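Peptide methionine sulfoxide reductase MsrA (Treponema denticola ATCC 35405, PDB 5FA9) probably repairs oxidised proteins as a fused MsrA-MsrB reductase, returning the S and R forms of methionine sulfoxide to methionine at the expense of reduced thioredoxin. Local coordinates at residues B[70-74]-B[157-163]; B[216-220]-B[241-245]. The protein carries 2 engineered substitutions. All coordinates share one frame; numbering follows the deposited sequence.

Contact 1: residues B[70-74]-B[157-163]; sequences AHYFR and LALKPLY
The carbonyl oxygen of L157 is gripped by its own turn and faced by the guanidinium of R74. K160 N donates to L157 O at 2.8 Å, while R74 NH1 and R74 NH2 each stand 3.0 Å from it. The arginine arrives at full stretch: CG lies anti to the backbone N (chi1 171°) and the chain runs on extended to NE, which carries the charged group off the last turn of its helix. There the flat group is sandwiched. L157 CB sits 3.6 Å above one face, offset toward the rim, and L162 CA and P161 O lie over the opposite face. P161 O comes close to NH2, but the angle is too poor for a hydrogen bond. NH1 has a weak bond to the hydroxyl of Y18, from helix 12-19. The contact joins the C-terminal end of helix 65-74, part of the MsrA region, to the loop that leads from helix 142-145 toward the MsrB region, a position consistent with the linker of this fusion protein. Alongside the aliphatic part of the arginine, L162 supplies most of the apolar contact with H71 and R74. Its CD2 makes a CH-pi contact with H71, 3.8 Å from the ring centroid and 15° off the normal, and its CD1 wedges against R74 CD at 3.6 Å. H71 ND1 is hydrogen-bonded to the hydroxyl of Y18 and NE2 to the carboxylate of E67, which should fix the imidazole's rotation. Past L162, A70 CB rests 3.4 Å from Y163 OH, which is hydrogen-bonded to the hydroxyl of Y310.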
loop_
_atom_site.group_PDB
_atom_site.type_symbol
_atom_site.label_atom_id
_atom_site.label_comp_id
_atom_site.label_asym_id
_atom_site.label_seq_id
_atom_site.Cartn_x
_atom_site.Cartn_y
_atom_site.Cartn_z
ATOM N N ALA B 70 -13.556 1.485 -13.660
ATOM C CA ALA B 70 -14.600 2.268 -14.309
ATOM C C ALA B 70 -14.005 3.534 -14.918
ATOM O O ALA B 70 -14.324 3.896 -16.050
ATOM C CB ALA B 70 -15.705 2.614 -13.322
ATOM N N HIS B 71 -13.144 4.205 -14.157
ATOM C CA HIS B 71 -12.422 5.371 -14.656
ATOM C C HIS B 71 -11.542 4.994 -15.840
ATOM O O HIS B 71 -11.452 5.732 -16.821
ATOM C CB HIS B 71 -11.562 5.999 -13.555
ATOM C CG HIS B 71 -12.342 6.786 -12.548
ATOM N ND1 HIS B 71 -12.926 7.999 -12.842
ATOM C CD2 HIS B 71 -12.621 6.540 -11.247
ATOM C CE1 HIS B 71 -13.538 8.463 -11.767
ATOM N NE2 HIS B 71 -13.369 7.595 -10.785
ATOM N N TYR B 72 -10.887 3.843 -15.730
ATOM C CA TYR B 72 -9.974 3.366 -16.761
ATOM C C TYR B 72 -10.679 3.169 -18.100
ATOM O O TYR B 72 -10.210 3.652 -19.132
ATOM C CB TYR B 72 -9.310 2.061 -16.316
ATOM C CG TYR B 72 -8.491 1.388 -17.393
ATOM C CD1 TYR B 72 -7.289 1.936 -17.823
ATOM C CD2 TYR B 72 -8.912 0.196 -17.969
ATOM C CE1 TYR B 72 -6.537 1.323 -18.806
ATOM C CE2 TYR B 72 -8.163 -0.426 -18.949
ATOM C CZ TYR B 72 -6.977 0.142 -19.365
ATOM O OH TYR B 72 -6.229 -0.471 -20.343
ATOM N N PHE B 73 -11.806 2.467 -18.078
ATOM C CA PHE B 73 -12.572 2.212 -19.295
ATOM C C PHE B 73 -13.214 3.489 -19.831
ATOM O O PHE B 73 -13.558 3.573 -21.011
ATOM C CB PHE B 73 -13.643 1.149 -19.043
ATOM C CG PHE B 73 -13.145 -0.261 -19.194
ATOM C CD1 PHE B 73 -12.618 -0.946 -18.111
ATOM C CD2 PHE B 73 -13.202 -0.902 -20.422
ATOM C CE1 PHE B 73 -12.159 -2.243 -18.248
ATOM C CE2 PHE B 73 -12.745 -2.199 -20.566
ATOM C CZ PHE B 73 -12.222 -2.870 -19.478
ATOM N N ARG B 74 -13.373 4.479 -18.961
ATOM C CA ARG B 74 -13.970 5.752 -19.347
ATOM C C ARG B 74 -13.041 6.555 -20.256
ATOM O O ARG B 74 -13.498 7.269 -21.151
ATOM C CB ARG B 74 -14.322 6.570 -18.103
ATOM C CG ARG B 74 -14.751 7.999 -18.390
ATOM C CD ARG B 74 -14.665 8.855 -17.140
ATOM N NE ARG B 74 -15.408 10.104 -17.272
ATOM C CZ ARG B 74 -15.530 11.004 -16.302
ATOM N NH1 ARG B 74 -14.956 10.794 -15.125
ATOM N NH2 ARG B 74 -16.225 12.114 -16.507
ATOM N N LEU B 157 -12.411 15.715 -17.029
ATOM C CA LEU B 157 -13.370 14.642 -16.786
ATOM C C LEU B 157 -13.239 14.079 -15.375
ATOM O O LEU B 157 -14.225 13.639 -14.782
ATOM C CB LEU B 157 -13.194 13.518 -17.810
ATOM C CG LEU B 157 -13.633 13.815 -19.245
ATOM C CD1 LEU B 157 -13.500 12.570 -20.107
ATOM C CD2 LEU B 157 -15.059 14.338 -19.271
ATOM N N ALA B 158 -12.020 14.089 -14.845
ATOM C CA ALA B 158 -11.759 13.608 -13.491
ATOM C C ALA B 158 -12.523 14.417 -12.447
ATOM O O ALA B 158 -12.773 13.941 -11.339
ATOM C CB ALA B 158 -10.267 13.642 -13.198
ATOM N N LEU B 159 -12.892 15.642 -12.807
ATOM C CA LEU B 159 -13.661 16.508 -11.920
ATOM C C LEU B 159 -15.119 16.554 -12.362
ATOM O O LEU B 159 -15.908 17.356 -11.863
ATOM C CB LEU B 159 -13.066 17.916 -11.894
ATOM C CG LEU B 159 -11.586 17.999 -11.513
ATOM C CD1 LEU B 159 -11.055 19.410 -11.713
ATOM C CD2 LEU B 159 -11.379 17.540 -10.077
ATOM N N LYS B 160 -15.463 15.682 -13.304
ATOM C CA LYS B 160 -16.825 15.577 -13.814
ATOM C C LYS B 160 -17.400 14.205 -13.465
ATOM O O LYS B 160 -16.641 13.272 -13.200
ATOM C CB LYS B 160 -16.842 15.816 -15.327
ATOM C CG LYS B 160 -16.509 17.248 -15.722
ATOM C CD LYS B 160 -16.410 17.407 -17.229
ATOM C CE LYS B 160 -16.112 18.848 -17.607
ATOM N NZ LYS B 160 -16.007 19.031 -19.082
ATOM N N PRO B 161 -18.740 14.078 -13.450
ATOM C CA PRO B 161 -19.380 12.813 -13.064
ATOM C C PRO B 161 -18.902 11.605 -13.869
ATOM O O PRO B 161 -18.802 11.669 -15.094
ATOM C CB PRO B 161 -20.863 13.083 -13.331
ATOM C CG PRO B 161 -21.005 14.545 -13.135
ATOM C CD PRO B 161 -19.734 15.147 -13.664
ATOM N N LEU B 162 -18.607 10.517 -13.165
ATOM C CA LEU B 162 -18.176 9.276 -13.795
ATOM C C LEU B 162 -19.333 8.611 -14.534
ATOM O O LEU B 162 -19.141 7.991 -15.580
ATOM C CB LEU B 162 -17.598 8.320 -12.749
ATOM C CG LEU B 162 -17.106 6.951 -13.228
ATOM C CD1 LEU B 162 -16.077 7.101 -14.333
ATOM C CD2 LEU B 162 -16.533 6.152 -12.068
ATOM N N TYR B 163 -20.534 8.755 -13.985
ATOM C CA TYR B 163 -21.724 8.144 -14.563
ATOM C C TYR B 163 -22.758 9.192 -14.953
ATOM O O TYR B 163 -22.656 10.354 -14.560
ATOM C CB TYR B 163 -22.343 7.144 -13.584
ATOM C CG TYR B 163 -21.405 6.035 -13.170
ATOM C CD1 TYR B 163 -21.101 4.997 -14.040
ATOM C CD2 TYR B 163 -20.825 6.024 -11.907
ATOM C CE1 TYR B 163 -20.244 3.980 -13.667
ATOM C CE2 TYR B 163 -19.967 5.011 -11.524
ATOM C CZ TYR B 163 -19.681 3.991 -12.408
ATOM O OH TYR B 163 -18.827 2.978 -12.035
HETATM O O HOH W 1 -14.840 11.716 -12.846
#

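Contact 2: residues B[216-220]-B[241-245]; sequences GKPLF and TQALQ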
loop_
_atom_site.group_PDB
_atom_site.type_symbol
_atom_site.label_atom_id
_atom_site.label_comp_id
_atom_site.label_asym_id
_atom_site.label_seq_id
_atom_site.Cartn_x
_atom_site.Cartn_y
_atom_site.Cartn_z
ATOM N N GLY B 216 -32.113 10.010 -6.279
ATOM C CA GLY B 216 -32.030 8.724 -6.944
ATOM C C GLY B 216 -30.610 8.295 -7.270
ATOM O O GLY B 216 -30.399 7.260 -7.900
ATOM N N LYS B 217 -29.636 9.101 -6.861
ATOM C CA LYS B 217 -28.229 8.783 -7.088
ATOM C C LYS B 217 -27.710 7.779 -6.059
ATOM O O LYS B 217 -27.931 7.949 -4.860
ATOM C CB LYS B 217 -27.383 10.057 -7.056
ATOM C CG LYS B 217 -25.897 9.829 -7.280
ATOM C CD LYS B 217 -25.157 11.145 -7.435
ATOM C CE LYS B 217 -23.654 10.955 -7.310
ATOM N NZ LYS B 217 -22.924 12.250 -7.409
ATOM N N PRO B 218 -27.021 6.724 -6.527
ATOM C CA PRO B 218 -26.437 5.700 -5.652
ATOM C C PRO B 218 -25.447 6.282 -4.646
ATOM O O PRO B 218 -24.610 7.105 -5.014
ATOM C CB PRO B 218 -25.727 4.764 -6.637
ATOM C CG PRO B 218 -26.468 4.942 -7.915
ATOM C CD PRO B 218 -26.842 6.394 -7.951
ATOM N N LEU B 219 -25.549 5.853 -3.392
ATOM C CA LEU B 219 -24.687 6.372 -2.336
ATOM C C LEU B 219 -23.876 5.270 -1.660
ATOM O O LEU B 219 -22.702 5.461 -1.342
ATOM C CB LEU B 219 -25.518 7.117 -1.289
ATOM C CG LEU B 219 -26.321 8.319 -1.784
ATOM C CD1 LEU B 219 -27.183 8.878 -0.665
ATOM C CD2 LEU B 219 -25.394 9.388 -2.340
ATOM N N PHE B 220 -24.503 4.119 -1.437
ATOM C CA PHE B 220 -23.837 3.016 -0.754
ATOM C C PHE B 220 -24.180 1.662 -1.367
ATOM O O PHE B 220 -25.228 1.495 -1.992
ATOM C CB PHE B 220 -24.197 3.019 0.734
ATOM C CG PHE B 220 -23.772 4.266 1.456
ATOM C CD1 PHE B 220 -22.482 4.394 1.946
ATOM C CD2 PHE B 220 -24.663 5.311 1.647
ATOM C CE1 PHE B 220 -22.088 5.541 2.609
ATOM C CE2 PHE B 220 -24.275 6.460 2.308
ATOM C CZ PHE B 220 -22.986 6.575 2.790
ATOM N N THR B 241 -16.440 7.723 -5.172
ATOM C CA THR B 241 -15.802 8.899 -4.592
ATOM C C THR B 241 -16.587 10.167 -4.915
ATOM O O THR B 241 -16.278 11.246 -4.410
ATOM C CB THR B 241 -14.357 9.065 -5.095
ATOM O OG1 THR B 241 -14.357 9.202 -6.522
ATOM C CG2 THR B 241 -13.513 7.860 -4.707
ATOM N N GLN B 242 -17.604 10.025 -5.757
ATOM C CA GLN B 242 -18.384 11.162 -6.231
ATOM C C GLN B 242 -19.759 11.229 -5.575
ATOM O O GLN B 242 -20.613 12.015 -5.986
ATOM C CB GLN B 242 -18.539 11.090 -7.751
ATOM C CG GLN B 242 -17.239 10.825 -8.490
ATOM C CD GLN B 242 -17.407 10.877 -9.995
ATOM O OE1 GLN B 242 -18.521 10.789 -10.509
ATOM N NE2 GLN B 242 -16.296 11.020 -10.709
ATOM N N ALA B 243 -19.969 10.403 -4.557
ATOM C CA ALA B 243 -21.280 10.284 -3.930
ATOM C C ALA B 243 -21.461 11.232 -2.748
ATOM O O ALA B 243 -22.531 11.813 -2.572
ATOM C CB ALA B 243 -21.518 8.848 -3.487
ATOM N N LEU B 244 -20.417 11.385 -1.939
ATOM C CA LEU B 244 -20.546 12.111 -0.679
ATOM C C LEU B 244 -19.699 13.377 -0.594
ATOM O O LEU B 244 -18.699 13.527 -1.296
ATOM C CB LEU B 244 -20.181 11.194 0.491
ATOM C CG LEU B 244 -20.871 9.831 0.541
ATOM C CD1 LEU B 244 -20.468 9.081 1.799
ATOM C CD2 LEU B 244 -22.377 9.991 0.468
ATOM N N GLN B 245 -20.126 14.283 0.279
ATOM C CA GLN B 245 -19.331 15.439 0.675
ATOM C C GLN B 245 -19.271 15.485 2.196
ATOM O O GLN B 245 -20.216 15.078 2.873
ATOM C CB GLN B 245 -19.915 16.738 0.118
ATOM C CG GLN B 245 -19.357 17.145 -1.237
ATOM C CD GLN B 245 -20.028 18.387 -1.795
ATOM O OE1 GLN B 245 -20.943 18.939 -1.185
ATOM N NE2 GLN B 245 -19.570 18.834 -2.959
#
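K217 reaches across to Q242 and A243 with a fully extended side chain. Its CB already points toward the 241-245 segment, and with CG anti to the backbone N (chi1 180°) and every later torsion near 180°, CG and CD serve as a straight arm that brings the last two atoms to the opposing backbone. CE passes 3.5 Å from Q242 O and 4.2 Å from A243 CA. The tip, NZ, donates to Q242 O at 2.7 Å; the C=O...N angle is 145° and the nitrogen is tilted 34° from the carbonyl plane. Two further groups hold the ammonium, E165 by a salt bridge and T263 by a hydrogen bond, giving this largely buried charge three oxygen partners. Beyond the lysine the segments become edge strands of two antiparallel sheets in the MsrB region: 218-221 borders the three-stranded sheet, 244-249 the six-stranded one. At the first edge L219 and F220 both lie opposite Y210 in a classic beta bulge. Their side chains reach L244 and A243 across the junction between the sheets. L219 CD2 touches A243 CB at 4.1 Å and L244 CD2 at 4.2 Å. F220 crosses L244 at about a right angle, the ring atom CZ meeting L244 CD1 at 3.7 Å, and the same ring stacks on F235.

Contact 1 lies at the surface, where a helix of the MsrA region meets a connecting loop; contact 2 is buried within the MsrB region and joins the borders of two sheets. They share no helix or strand, and their chemistry follows their places: an arginine among the backbone carbonyls of a turn and loop beside a leucine-imidazole contact in the first, a single lysine-carbonyl hydrogen bond across the segments beside aliphatic and aromatic packing in the second. Their centres are 14 Å apart, yet they touch. The side-chain amide of Q242 connects them, with Q242 OE1 2.7 Å from L162 N, a probable hydrogen bond, and NE2 weakly bonded to K160 O. E67, the partner of H71, also bonds to T241 OG1.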